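Long-range contacts in glutathione S-transferase (Natrialba magadii ATCC 43099, PDB 6GZF), which is a Xi-class glutathione transferase, probably using glutathione to reduce glutathionyl-hydroquinones to hydroquinones: residues R74-L79 with H282-T287; I153-D158 with L236-I241; Y264-D269 with P314-E319. All blocks are in the same frame, centred on the assembly; numbering follows the deposited sequence.

Contact 1 of 3, residues R74-L79 with H282-T287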
ATOM      1  N   ARG A  74       4.575  -4.444 -30.666  1.00 28.72           N
ATOM      2  CA  ARG A  74       5.752  -4.659 -31.503  1.00 21.80           C
ATOM      3  C   ARG A  74       6.176  -6.122 -31.492  1.00 26.63           C
ATOM      4  O   ARG A  74       6.585  -6.667 -32.517  1.00 28.52           O
ATOM      5  CB  ARG A  74       6.913  -3.776 -31.039  1.00 20.47           C
ATOM      6  CG  ARG A  74       8.064  -3.698 -32.031  1.00 26.66           C
ATOM      7  CD  ARG A  74       9.248  -2.933 -31.461  1.00 22.13           C
ATOM      8  NE  ARG A  74      10.003  -3.729 -30.496  1.00 29.21           N
ATOM      9  CZ  ARG A  74      11.318  -3.916 -30.548  1.00 25.24           C
ATOM     10  NH1 ARG A  74      12.031  -3.359 -31.518  1.00 23.69           N
ATOM     11  NH2 ARG A  74      11.921  -4.658 -29.630  1.00 23.82           N
ATOM     12  N   THR A  75       6.072  -6.754 -30.329  1.00 23.76           N
ATOM     13  CA  THR A  75       6.439  -8.156 -30.181  1.00 22.28           C
ATOM     14  C   THR A  75       5.410  -9.073 -30.836  1.00 24.47           C
ATOM     15  O   THR A  75       5.768 -10.030 -31.522  1.00 30.61           O
ATOM     16  CB  THR A  75       6.589  -8.541 -28.701  1.00 19.13           C
ATOM     17  OG1 THR A  75       7.419  -7.580 -28.037  1.00 28.40           O
ATOM     18  CG2 THR A  75       7.204  -9.925 -28.567  1.00 18.94           C
ATOM     19  N   LEU A  76       4.132  -8.773 -30.620  1.00 21.80           N
ATOM     20  CA  LEU A  76       3.047  -9.565 -31.190  1.00 23.50           C
ATOM     21  C   LEU A  76       3.062  -9.517 -32.713  1.00 25.19           C
ATOM     22  O   LEU A  76       2.795 -10.517 -33.379  1.00 29.00           O
ATOM     23  CB  LEU A  76       1.694  -9.077 -30.666  1.00 24.76           C
ATOM     24  CG  LEU A  76       1.314  -9.504 -29.247  1.00 21.85           C
ATOM     25  CD1 LEU A  76      -0.046  -8.946 -28.865  1.00 25.79           C
ATOM     26  CD2 LEU A  76       1.328 -11.019 -29.125  1.00 18.61           C
ATOM     27  N   LYS A  77       3.379  -8.348 -33.256  1.00 23.48           N
ATOM     28  CA  LYS A  77       3.403  -8.155 -34.700  1.00 27.53           C
ATOM     29  C   LYS A  77       4.664  -8.733 -35.330  1.00 31.31           C
ATOM     30  O   LYS A  77       4.675  -9.081 -36.510  1.00 28.07           O
ATOM     31  CB  LYS A  77       3.292  -6.669 -35.038  1.00 31.04           C
ATOM     32  CG  LYS A  77       2.235  -6.352 -36.069  1.00 34.74           C
ATOM     33  CD  LYS A  77       0.867  -6.780 -35.581  1.00 28.29           C
ATOM     34  CE  LYS A  77      -0.209  -6.369 -36.562  1.00 19.00           C
ATOM     35  NZ  LYS A  77      -0.066  -7.043 -37.880  1.00 22.73           N
ATOM     36  N   GLY A  78       5.726  -8.833 -34.537  1.00 35.18           N
ATOM     37  CA  GLY A  78       7.018  -9.237 -35.053  1.00 25.38           C
ATOM     38  C   GLY A  78       7.640  -8.082 -35.812  1.00 24.80           C
ATOM     39  O   GLY A  78       8.008  -8.215 -36.979  1.00 33.64           O
ATOM     40  N   LEU A  79       7.746  -6.939 -35.141  1.00 19.85           N
ATOM     41  CA  LEU A  79       8.247  -5.721 -35.766  1.00 22.82           C
ATOM     42  C   LEU A  79       9.576  -5.276 -35.164  1.00 25.04           C
ATOM     43  O   LEU A  79      10.016  -4.148 -35.386  1.00 23.74           O
ATOM     44  CB  LEU A  79       7.219  -4.596 -35.638  1.00 16.36           C
ATOM     45  CG  LEU A  79       6.009  -4.667 -36.572  1.00 22.64           C
ATOM     46  CD1 LEU A  79       4.989  -3.593 -36.219  1.00 13.26           C
ATOM     47  CD2 LEU A  79       6.444  -4.541 -38.023  1.00 15.78           C
ATOM     48  N   HIS A 282       2.713 -16.039 -26.227  1.00 34.45           N
ATOM     49  CA  HIS A 282       4.119 -16.129 -26.618  1.00 37.46           C
ATOM     50  C   HIS A 282       4.716 -14.790 -27.047  1.00 41.30           C
ATOM     51  O   HIS A 282       4.216 -14.136 -27.961  1.00 32.26           O
ATOM     52  CB  HIS A 282       4.287 -17.149 -27.746  1.00 38.86           C
ATOM     53  CG  HIS A 282       5.711 -17.541 -27.994  1.00 42.33           C
ATOM     54  ND1 HIS A 282       6.383 -18.444 -27.198  1.00 46.88           N
ATOM     55  CD2 HIS A 282       6.592 -17.148 -28.945  1.00 37.63           C
ATOM     56  CE1 HIS A 282       7.615 -18.594 -27.650  1.00 39.47           C
ATOM     57  NE2 HIS A 282       7.768 -17.819 -28.709  1.00 47.76           N
ATOM     58  N   GLY A 283       5.790 -14.393 -26.369  1.00 33.29           N
ATOM     59  CA  GLY A 283       6.491 -13.162 -26.687  1.00 28.97           C
ATOM     60  C   GLY A 283       6.244 -12.047 -25.688  1.00 32.59           C
ATOM     61  O   GLY A 283       7.114 -11.207 -25.458  1.00 31.68           O
ATOM     62  N   ILE A 284       5.056 -12.042 -25.092  1.00 25.64           N
ATOM     63  CA  ILE A 284       4.652 -10.983 -24.172  1.00 29.40           C
ATOM     64  C   ILE A 284       5.483 -10.987 -22.887  1.00 30.00           C
ATOM     65  O   ILE A 284       5.839  -9.928 -22.365  1.00 28.57           O
ATOM     66  CB  ILE A 284       3.149 -11.100 -23.821  1.00 32.46           C
ATOM     67  CG1 ILE A 284       2.296 -10.708 -25.029  1.00 30.44           C
ATOM     68  CG2 ILE A 284       2.792 -10.227 -22.627  1.00 26.51           C
ATOM     69  CD1 ILE A 284       0.814 -10.614 -24.734  1.00 22.22           C
ATOM     70  N   ALA A 285       5.802 -12.180 -22.393  1.00 32.97           N
ATOM     71  CA  ALA A 285       6.526 -12.336 -21.132  1.00 31.63           C
ATOM     72  C   ALA A 285       7.868 -11.603 -21.119  1.00 24.73           C
ATOM     73  O   ALA A 285       8.278 -11.068 -20.089  1.00 28.77           O
ATOM     74  CB  ALA A 285       6.737 -13.814 -20.833  1.00 25.19           C
ATOM     75  N   GLU A 286       8.542 -11.574 -22.264  1.00 19.96           N
ATOM     76  CA  GLU A 286       9.856 -10.943 -22.361  1.00 29.09           C
ATOM     77  C   GLU A 286       9.761  -9.420 -22.426  1.00 27.61           C
ATOM     78  O   GLU A 286      10.778  -8.727 -22.386  1.00 25.85           O
ATOM     79  CB  GLU A 286      10.617 -11.470 -23.580  1.00 32.34           C
ATOM     80  CG  GLU A 286      11.120 -12.899 -23.440  1.00 37.54           C
ATOM     81  CD  GLU A 286      10.010 -13.930 -23.538  1.00 44.19           C
ATOM     82  OE1 GLU A 286       9.042 -13.692 -24.290  1.00 42.38           O
ATOM     83  OE2 GLU A 286      10.107 -14.976 -22.863  1.00 49.27           O
ATOM     84  N   THR A 287       8.541  -8.904 -22.525  1.00 29.28           N
ATOM     85  CA  THR A 287       8.326  -7.462 -22.555  1.00 28.42           C
ATOM     86  C   THR A 287       7.986  -6.940 -21.165  1.00 26.13           C
ATOM     87  O   THR A 287       7.755  -5.746 -20.976  1.00 22.79           O
ATOM     88  CB  THR A 287       7.200  -7.075 -23.528  1.00 22.31           C
ATOM     89  OG1 THR A 287       5.929  -7.291 -22.902  1.00 23.22           O
ATOM     90  CG2 THR A 287       7.289  -7.899 -24.799  1.00 23.94           C
TER

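Contact 2 of 3, residues I153-D158 with L236-I241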
ATOM      1  N   ILE A 153       0.361   4.968 -31.452  1.00 27.59           N
ATOM      2  CA  ILE A 153       1.551   4.236 -31.876  1.00 16.64           C
ATOM      3  C   ILE A 153       1.243   2.742 -31.921  1.00 21.19           C
ATOM      4  O   ILE A 153       1.674   2.035 -32.833  1.00 23.34           O
ATOM      5  CB  ILE A 153       2.753   4.500 -30.945  1.00 20.71           C
ATOM      6  CG1 ILE A 153       3.169   5.971 -31.016  1.00 18.79           C
ATOM      7  CG2 ILE A 153       3.931   3.616 -31.322  1.00 17.78           C
ATOM      8  CD1 ILE A 153       4.323   6.322 -30.106  1.00 22.28           C
ATOM      9  N   MET A 154       0.483   2.271 -30.936  1.00 18.24           N
ATOM     10  CA  MET A 154       0.018   0.889 -30.924  1.00 23.15           C
ATOM     11  C   MET A 154      -0.828   0.598 -32.158  1.00 23.92           C
ATOM     12  O   MET A 154      -0.660  -0.431 -32.812  1.00 23.79           O
ATOM     13  CB  MET A 154      -0.787   0.597 -29.655  1.00 16.89           C
ATOM     14  CG  MET A 154      -1.539  -0.727 -29.698  1.00 15.66           C
ATOM     15  SD  MET A 154      -2.158  -1.276 -28.095  1.00 23.06           S
ATOM     16  CE  MET A 154      -3.378  -0.012 -27.745  1.00 21.19           C
ATOM     17  N   ARG A 155      -1.731   1.523 -32.472  1.00 27.17           N
ATOM     18  CA  ARG A 155      -2.633   1.376 -33.608  1.00 18.51           C
ATOM     19  C   ARG A 155      -1.886   1.309 -34.939  1.00 18.38           C
ATOM     20  O   ARG A 155      -2.151   0.430 -35.760  1.00 22.31           O
ATOM     21  CB  ARG A 155      -3.641   2.528 -33.638  1.00 28.49           C
ATOM     22  CG  ARG A 155      -4.538   2.542 -34.867  1.00 21.56           C
ATOM     23  CD  ARG A 155      -5.374   1.277 -34.965  1.00 22.33           C
ATOM     24  NE  ARG A 155      -6.236   1.100 -33.801  1.00 23.41           N
ATOM     25  CZ  ARG A 155      -7.439   1.649 -33.675  1.00 37.16           C
ATOM     26  NH1 ARG A 155      -8.157   1.436 -32.580  1.00 36.54           N
ATOM     27  NH2 ARG A 155      -7.924   2.415 -34.642  1.00 33.83           N
ATOM     28  N   MET A 156      -0.956   2.231 -35.153  1.00 17.77           N
ATOM     29  CA  MET A 156      -0.233   2.280 -36.418  1.00 21.11           C
ATOM     30  C   MET A 156       0.773   1.132 -36.534  1.00 21.33           C
ATOM     31  O   MET A 156       1.075   0.677 -37.638  1.00 27.04           O
ATOM     32  CB  MET A 156       0.464   3.631 -36.594  1.00 21.26           C
ATOM     33  CG  MET A 156       1.620   3.894 -35.647  1.00 25.46           C
ATOM     34  SD  MET A 156       2.326   5.533 -35.912  1.00 29.72           S
ATOM     35  CE  MET A 156       1.098   6.576 -35.127  1.00 23.35           C
ATOM     36  N   PHE A 157       1.283   0.661 -35.399  1.00 24.55           N
ATOM     37  CA  PHE A 157       2.081  -0.563 -35.376  1.00 18.84           C
ATOM     38  C   PHE A 157       1.233  -1.728 -35.861  1.00 23.21           C
ATOM     39  O   PHE A 157       1.721  -2.654 -36.509  1.00 20.49           O
ATOM     40  CB  PHE A 157       2.606  -0.867 -33.969  1.00 21.80           C
ATOM     41  CG  PHE A 157       3.864  -0.134 -33.604  1.00 22.28           C
ATOM     42  CD1 PHE A 157       4.356   0.884 -34.403  1.00 23.72           C
ATOM     43  CD2 PHE A 157       4.564  -0.476 -32.457  1.00 20.71           C
ATOM     44  CE1 PHE A 157       5.517   1.553 -34.060  1.00 23.91           C
ATOM     45  CE2 PHE A 157       5.726   0.187 -32.110  1.00 19.35           C
ATOM     46  CZ  PHE A 157       6.203   1.203 -32.913  1.00 21.15           C
ATOM     47  N   ASP A 158      -0.052  -1.659 -35.533  1.00 26.62           N
ATOM     48  CA  ASP A 158      -0.988  -2.748 -35.764  1.00 22.95           C
ATOM     49  C   ASP A 158      -1.502  -2.802 -37.202  1.00 27.22           C
ATOM     50  O   ASP A 158      -1.618  -3.878 -37.786  1.00 29.00           O
ATOM     51  CB  ASP A 158      -2.165  -2.611 -34.793  1.00 21.71           C
ATOM     52  CG  ASP A 158      -3.010  -3.863 -34.711  1.00 28.66           C
ATOM     53  OD1 ASP A 158      -2.512  -4.948 -35.067  1.00 20.10           O
ATOM     54  OD2 ASP A 158      -4.174  -3.759 -34.277  1.00 26.75           O
ATOM     55  N   LEU A 236      -7.980 -11.775 -29.534  1.00 33.64           N
ATOM     56  CA  LEU A 236      -7.035 -10.881 -28.877  1.00 34.06           C
ATOM     57  C   LEU A 236      -6.910  -9.573 -29.652  1.00 29.76           C
ATOM     58  O   LEU A 236      -6.618  -9.582 -30.847  1.00 35.99           O
ATOM     59  CB  LEU A 236      -5.665 -11.551 -28.752  1.00 38.45           C
ATOM     60  CG  LEU A 236      -4.642 -10.890 -27.828  1.00 30.02           C
ATOM     61  CD1 LEU A 236      -5.033 -11.095 -26.378  1.00 27.07           C
ATOM     62  CD2 LEU A 236      -3.246 -11.435 -28.094  1.00 35.40           C
ATOM     63  N   THR A 237      -7.137  -8.450 -28.976  1.00 25.55           N
ATOM     64  CA  THR A 237      -7.106  -7.148 -29.636  1.00 27.45           C
ATOM     65  C   THR A 237      -6.292  -6.117 -28.856  1.00 26.22           C
ATOM     66  O   THR A 237      -5.725  -6.422 -27.808  1.00 27.12           O
ATOM     67  CB  THR A 237      -8.529  -6.589 -29.841  1.00 29.75           C
ATOM     68  OG1 THR A 237      -9.160  -6.401 -28.569  1.00 27.94           O
ATOM     69  CG2 THR A 237      -9.367  -7.539 -30.687  1.00 31.86           C
ATOM     70  N   GLU A 238      -6.245  -4.895 -29.383  1.00 28.34           N
ATOM     71  CA  GLU A 238      -5.570  -3.784 -28.719  1.00 25.38           C
ATOM     72  C   GLU A 238      -6.207  -3.477 -27.371  1.00 29.11           C
ATOM     73  O   GLU A 238      -5.544  -2.983 -26.459  1.00 28.63           O
ATOM     74  CB  GLU A 238      -5.601  -2.530 -29.592  1.00 26.99           C
ATOM     75  CG  GLU A 238      -4.901  -2.659 -30.931  1.00 22.13           C
ATOM     76  CD  GLU A 238      -4.870  -1.343 -31.688  1.00 29.96           C
ATOM     77  OE1 GLU A 238      -5.294  -0.319 -31.113  1.00 30.02           O
ATOM     78  OE2 GLU A 238      -4.423  -1.331 -32.853  1.00 29.66           O
ATOM     79  N   ALA A 239      -7.501  -3.762 -27.260  1.00 29.87           N
ATOM     80  CA  ALA A 239      -8.249  -3.524 -26.031  1.00 28.70           C
ATOM     81  C   ALA A 239      -7.648  -4.304 -24.868  1.00 26.78           C
ATOM     82  O   ALA A 239      -7.629  -3.830 -23.733  1.00 30.80           O
ATOM     83  CB  ALA A 239      -9.710  -3.898 -26.221  1.00 26.05           C
ATOM     84  N   ASP A 240      -7.151  -5.501 -25.163  1.00 26.40           N
ATOM     85  CA  ASP A 240      -6.537  -6.345 -24.146  1.00 26.03           C
ATOM     86  C   ASP A 240      -5.161  -5.821 -23.748  1.00 19.76           C
ATOM     87  O   ASP A 240      -4.755  -5.945 -22.594  1.00 25.59           O
ATOM     88  CB  ASP A 240      -6.426  -7.788 -24.643  1.00 24.11           C
ATOM     89  CG  ASP A 240      -7.756  -8.346 -25.110  1.00 29.86           C
ATOM     90  OD1 ASP A 240      -8.086  -8.178 -26.302  1.00 27.26           O
ATOM     91  OD2 ASP A 240      -8.473  -8.945 -24.282  1.00 31.48           O
ATOM     92  N   ILE A 241      -4.451  -5.239 -24.709  1.00 22.07           N
ATOM     93  CA  ILE A 241      -3.118  -4.700 -24.458  1.00 20.26           C
ATOM     94  C   ILE A 241      -3.183  -3.492 -23.524  1.00 19.15           C
ATOM     95  O   ILE A 241      -2.338  -3.331 -22.643  1.00 19.55           O
ATOM     96  CB  ILE A 241      -2.416  -4.300 -25.772  1.00 16.45           C
ATOM     97  CG1 ILE A 241      -2.326  -5.506 -26.711  1.00 20.10           C
ATOM     98  CG2 ILE A 241      -1.028  -3.740 -25.495  1.00 16.62           C
ATOM     99  CD1 ILE A 241      -1.515  -5.251 -27.962  1.00 23.69           C
TER

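Contact 3 of 3, residues Y264-D269 with P314-E319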
ATOM      1  N   TYR A 264      -6.874  -7.375  -4.416  1.00 30.11           N
ATOM      2  CA  TYR A 264      -5.865  -7.855  -5.352  1.00 26.62           C
ATOM      3  C   TYR A 264      -6.517  -8.173  -6.692  1.00 21.78           C
ATOM      4  O   TYR A 264      -7.679  -8.575  -6.741  1.00 27.47           O
ATOM      5  CB  TYR A 264      -5.165  -9.104  -4.811  1.00 26.73           C
ATOM      6  CG  TYR A 264      -3.957  -8.846  -3.937  1.00 26.59           C
ATOM      7  CD1 TYR A 264      -3.033  -7.862  -4.263  1.00 26.27           C
ATOM      8  CD2 TYR A 264      -3.733  -9.604  -2.794  1.00 22.95           C
ATOM      9  CE1 TYR A 264      -1.924  -7.634  -3.467  1.00 23.82           C
ATOM     10  CE2 TYR A 264      -2.629  -9.382  -1.993  1.00 25.63           C
ATOM     11  CZ  TYR A 264      -1.727  -8.397  -2.334  1.00 25.69           C
ATOM     12  OH  TYR A 264      -0.627  -8.177  -1.536  1.00 28.83           O
ATOM     13  N   ILE A 265      -5.772  -7.992  -7.776  1.00 19.55           N
ATOM     14  CA  ILE A 265      -6.234  -8.448  -9.081  1.00 23.19           C
ATOM     15  C   ILE A 265      -6.306  -9.971  -9.067  1.00 27.14           C
ATOM     16  O   ILE A 265      -7.199 -10.573  -9.665  1.00 27.18           O
ATOM     17  CB  ILE A 265      -5.313  -7.960 -10.217  1.00 22.15           C
ATOM     18  CG1 ILE A 265      -5.488  -6.457 -10.428  1.00 24.80           C
ATOM     19  CG2 ILE A 265      -5.613  -8.694 -11.515  1.00 26.46           C
ATOM     20  CD1 ILE A 265      -6.881  -6.058 -10.866  1.00 19.31           C
ATOM     21  N   ARG A 266      -5.376 -10.588  -8.342  1.00 24.62           N
ATOM     22  CA  ARG A 266      -5.310 -12.042  -8.253  1.00 25.31           C
ATOM     23  C   ARG A 266      -6.474 -12.625  -7.451  1.00 20.35           C
ATOM     24  O   ARG A 266      -6.684 -13.837  -7.450  1.00 16.58           O
ATOM     25  CB  ARG A 266      -3.980 -12.482  -7.634  1.00 24.60           C
ATOM     26  CG  ARG A 266      -3.908 -12.336  -6.122  1.00 23.09           C
ATOM     27  CD  ARG A 266      -2.623 -12.940  -5.578  1.00 21.30           C
ATOM     28  NE  ARG A 266      -2.489 -12.753  -4.136  1.00 23.55           N
ATOM     29  CZ  ARG A 266      -1.421 -13.117  -3.434  1.00 21.97           C
ATOM     30  NH1 ARG A 266      -0.390 -13.690  -4.040  1.00 24.91           N
ATOM     31  NH2 ARG A 266      -1.382 -12.909  -2.125  1.00 24.24           N
ATOM     32  N   GLU A 267      -7.225 -11.763  -6.773  1.00 22.15           N
ATOM     33  CA  GLU A 267      -8.382 -12.207  -6.004  1.00 21.41           C
ATOM     34  C   GLU A 267      -9.648 -12.246  -6.858  1.00 24.65           C
ATOM     35  O   GLU A 267     -10.642 -12.862  -6.475  1.00 29.66           O
ATOM     36  CB  GLU A 267      -8.598 -11.306  -4.788  1.00 19.35           C
ATOM     37  CG  GLU A 267      -7.633 -11.566  -3.645  1.00 25.61           C
ATOM     38  CD  GLU A 267      -8.016 -10.826  -2.377  1.00 27.75           C
ATOM     39  OE1 GLU A 267      -7.973  -9.578  -2.378  1.00 26.11           O
ATOM     40  OE2 GLU A 267      -8.361 -11.495  -1.380  1.00 24.93           O
ATOM     41  N   PHE A 268      -9.607 -11.591  -8.015  1.00 23.18           N
ATOM     42  CA  PHE A 268     -10.727 -11.631  -8.951  1.00 23.28           C
ATOM     43  C   PHE A 268     -10.841 -13.007  -9.599  1.00 28.49           C
ATOM     44  O   PHE A 268      -9.837 -13.615  -9.973  1.00 32.59           O
ATOM     45  CB  PHE A 268     -10.580 -10.551 -10.024  1.00 22.13           C
ATOM     46  CG  PHE A 268     -10.955  -9.173  -9.556  1.00 24.63           C
ATOM     47  CD1 PHE A 268     -12.273  -8.748  -9.603  1.00 34.09           C
ATOM     48  CD2 PHE A 268      -9.992  -8.300  -9.076  1.00 24.38           C
ATOM     49  CE1 PHE A 268     -12.625  -7.482  -9.176  1.00 31.87           C
ATOM     50  CE2 PHE A 268     -10.339  -7.031  -8.647  1.00 23.05           C
ATOM     51  CZ  PHE A 268     -11.656  -6.622  -8.698  1.00 27.98           C
ATOM     52  N   ASP A 269     -12.073 -13.491  -9.732  1.00 30.34           N
ATOM     53  CA  ASP A 269     -12.330 -14.820 -10.276  1.00 33.56           C
ATOM     54  C   ASP A 269     -11.875 -14.969 -11.725  1.00 30.83           C
ATOM     55  O   ASP A 269     -11.403 -16.033 -12.125  1.00 29.66           O
ATOM     56  CB  ASP A 269     -13.821 -15.156 -10.180  1.00 30.74           C
ATOM     57  CG  ASP A 269     -14.307 -15.257  -8.747  1.00 38.28           C
ATOM     58  OD1 ASP A 269     -13.512 -15.659  -7.872  1.00 46.30           O
ATOM     59  OD2 ASP A 269     -15.489 -14.936  -8.497  1.00 42.49           O
ATOM     60  N   PRO A 314       3.577  -9.348  -3.583  1.00 25.97           N
ATOM     61  CA  PRO A 314       3.154 -10.753  -3.556  1.00 29.33           C
ATOM     62  C   PRO A 314       4.047 -11.659  -4.398  1.00 33.09           C
ATOM     63  O   PRO A 314       4.750 -11.182  -5.287  1.00 37.40           O
ATOM     64  CB  PRO A 314       1.737 -10.708  -4.146  1.00 31.25           C
ATOM     65  CG  PRO A 314       1.320  -9.273  -4.078  1.00 27.78           C
ATOM     66  CD  PRO A 314       2.582  -8.493  -4.247  1.00 26.73           C
ATOM     67  N   ASP A 315       4.012 -12.956  -4.109  1.00 39.44           N
ATOM     68  CA  ASP A 315       4.701 -13.941  -4.929  1.00 41.06           C
ATOM     69  C   ASP A 315       3.753 -14.411  -6.026  1.00 35.07           C
ATOM     70  O   ASP A 315       3.050 -15.409  -5.870  1.00 38.53           O
ATOM     71  CB  ASP A 315       5.182 -15.121  -4.081  1.00 40.76           C
ATOM     72  CG  ASP A 315       6.267 -15.929  -4.767  1.00 56.44           C
ATOM     73  OD1 ASP A 315       7.059 -15.338  -5.531  1.00 53.57           O
ATOM     74  OD2 ASP A 315       6.330 -17.156  -4.539  1.00 51.24           O
ATOM     75  N   LEU A 316       3.733 -13.675  -7.133  1.00 32.73           N
ATOM     76  CA  LEU A 316       2.767 -13.913  -8.199  1.00 32.17           C
ATOM     77  C   LEU A 316       3.245 -14.956  -9.201  1.00 29.21           C
ATOM     78  O   LEU A 316       4.252 -14.765  -9.882  1.00 32.76           O
ATOM     79  CB  LEU A 316       2.453 -12.605  -8.926  1.00 28.99           C
ATOM     80  CG  LEU A 316       1.529 -11.636  -8.187  1.00 20.63           C
ATOM     81  CD1 LEU A 316       1.375 -10.342  -8.969  1.00 21.15           C
ATOM     82  CD2 LEU A 316       0.175 -12.279  -7.937  1.00 23.17           C
ATOM     83  N   ASP A 317       2.507 -16.058  -9.291  1.00 28.49           N
ATOM     84  CA  ASP A 317       2.811 -17.099 -10.260  1.00 27.29           C
ATOM     85  C   ASP A 317       2.084 -16.826 -11.570  1.00 29.46           C
ATOM     86  O   ASP A 317       1.016 -17.382 -11.825  1.00 27.87           O
ATOM     87  CB  ASP A 317       2.428 -18.475  -9.714  1.00 29.81           C
ATOM     88  CG  ASP A 317       3.061 -19.612 -10.494  1.00 42.04           C
ATOM     89  OD1 ASP A 317       4.065 -19.368 -11.197  1.00 35.86           O
ATOM     90  OD2 ASP A 317       2.557 -20.751 -10.402  1.00 50.39           O
ATOM     91  N   PHE A 318       2.662 -15.956 -12.393  1.00 31.74           N
ATOM     92  CA  PHE A 318       2.097 -15.638 -13.698  1.00 31.65           C
ATOM     93  C   PHE A 318       2.055 -16.875 -14.587  1.00 37.73           C
ATOM     94  O   PHE A 318       1.194 -16.999 -15.459  1.00 36.97           O
ATOM     95  CB  PHE A 318       2.907 -14.536 -14.385  1.00 29.34           C
ATOM     96  CG  PHE A 318       2.709 -13.170 -13.792  1.00 30.34           C
ATOM     97  CD1 PHE A 318       1.484 -12.529 -13.885  1.00 34.03           C
ATOM     98  CD2 PHE A 318       3.753 -12.519 -13.156  1.00 26.65           C
ATOM     99  CE1 PHE A 318       1.303 -11.268 -13.347  1.00 27.61           C
ATOM    100  CE2 PHE A 318       3.578 -11.258 -12.614  1.00 26.68           C
ATOM    101  CZ  PHE A 318       2.351 -10.633 -12.710  1.00 26.24           C
ATOM    102  N   GLU A 319       2.992 -17.788 -14.356  1.00 37.94           N
ATOM    103  CA  GLU A 319       3.116 -18.987 -15.175  1.00 39.23           C
ATOM    104  C   GLU A 319       2.192 -20.107 -14.699  1.00 38.99           C
ATOM    105  O   GLU A 319       2.285 -21.239 -15.174  1.00 37.29           O
ATOM    106  CB  GLU A 319       4.567 -19.474 -15.183  1.00 35.21           C
ATOM    107  CG  GLU A 319       5.582 -18.399 -15.552  1.00 29.25           C
ATOM    108  CD  GLU A 319       5.722 -18.200 -17.052  1.00 45.36           C
ATOM    109  OE1 GLU A 319       4.828 -18.636 -17.807  1.00 37.57           O
ATOM    110  OE2 GLU A 319       6.735 -17.603 -17.476  1.00 52.16           O
TER

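Contact 1 of 3, residues R74-L79 with H282-T287
Thr75 and Thr287 reach for each other tip to tip, with Thr75 OG1 lying 3.3 Å from Thr287 CG2. The hydroxyl is not spent on that methyl: it bonds back to Leu71 O in its own helix. The threonine's other branch, CG2, stands anti to the backbone N (OG1 at chi1 -49°) and sits 3.4 Å from Gly283 O. Gly283 has a positive phi of 106° and brings bare backbone up to this methyl, which makes this the close-packed part of the contact. The meeting joins the helix 65-77 of the thioredoxin-like N-terminal domain to a loop of the all-helical C-terminal domain, the two-domain build of glutathione transferases. Just past the contact, that helix ends in a Schellman motif, with Gly78 as its C-prime residue. Thr287 is fixed from its own side: OG1 donates to Ile284 O (2.7 Å), in the carbonyl plane and on a lone pair, while Thr287 N uses the same oxygen. His68 NE2 bonds to that hydroxyl too. Between the two segments the touch is lighter at Leu76, CD2 to Ile284 CG1 at 4.2 Å, its side chain also packing on Ile241. Toward solvent the contact thins out at exposed His282, whose carbonyl O lies 4.4 Å from Leu76 CD2 and whose imidazole takes no part.

Contact 2 of 3, residues I153-D158 with L236-I241
Glu238 comes in extended from the start of its helix and meets Arg155 at about a right angle. The Arg155 chain bends at chi2 and chi3, turning NE to the carboxylate in a salt bridge. The straighter bond runs from NE to OE1 (3.2 Å, 166°), on the syn side of that oxygen but tilted out of the carboxylate plane; the one to OE2 is weak. The guanidinium and carboxylate planes stand 47° apart, and Arg155 NH1 holds a second acid, Asp181. Asp158 approaches Glu238 from the opposite direction, OD2 to OE2 at 2.8 Å, two acceptors not hydrogen-bonded to each other; the nearby Arg155 charge may ease the pairing. Met154 slides past Glu238, its CE 3.8 Å from Glu238 CB, and its SD lies 3.8 Å from Ile241 CG2. An alanine in place of Glu238 would probably leave Arg155 NE without this carboxylate and open a gap between Met154 and Asp158. At the N-terminal end of the same helix, Thr237 N donates to Asp240 OD1 (2.9 Å), and Thr237 OG1 weakly accepts from Ala239 N. Thr237 and Asp240 thus form a capping box, the N-capping box well known from glutathione transferases at the start of this core helix of the C-terminal domain, here set against helix 150-159 of the thioredoxin-like domain.

Contact 3 of 3, residues Y264-D269 with P314-E319
Arg266 lays one face of its guanidinium over Pro314 CB, which lies 3.7 Å from NH1. This is where the tail that follows helix 290-299 packs back on the all-helical C-terminal domain of the glutathione transferase fold, at the dimer interface. The opposing segment, 264-269, is the loop leading into helix 271-279. Pro314 is held from a second direction by Tyr264: the two side chains come from opposite directions, Tyr264 OH to Pro314 CG at 3.4 Å, with CG oblique to the aromatic ring. Both polar ends are engaged by the second subunit. Tyr264 OH bonds to His255 NE2 of that neighbour, and Arg266 NH2 forms a salt bridge with Glu267 OE1 of the second subunit, an exchange the two subunits return to each other. Within its own loop Glu267 OE1 also takes Tyr264 N (3.2 Å, 154°) on its anti lone pair, tying the loop's shape to the intersubunit bridge. CG of Arg266 lies between the backbone N and the carbonyl carbon (chi1 78°), and from there the chain runs extended to NE, passing obliquely over Leu316 on its way to the proline. The aliphatic stem gives the leucine its nearest contact, Arg266 CD to Leu316 CD2 at 3.7 Å.

Contacts 1 and 2 both bind the thioredoxin-like domain to the helical one, through helices 65-77 and 150-159 respectively. Their centres are 12 Å apart and they touch: Leu76 meets Ile241 across the domain boundary, while Lys77 and Leu79 pack on Asp158 and Phe157 within the thioredoxin-like domain, so the two contacts adjoin along one boundary. Contact 3 lies wholly on the C-terminal side, between a loop and the tail, its centre 22 Å from that of contact 1 and 24 Å from that of contact 2. Along the chain, both segments of contact 2 fall between those of contact 1; contact 3 opens after contact 2 closes and interleaves with contact 1. Contacts 1 and 2 thus join domains within one subunit, whereas the 264-269 loop of contact 3 bonds directly to the second subunit.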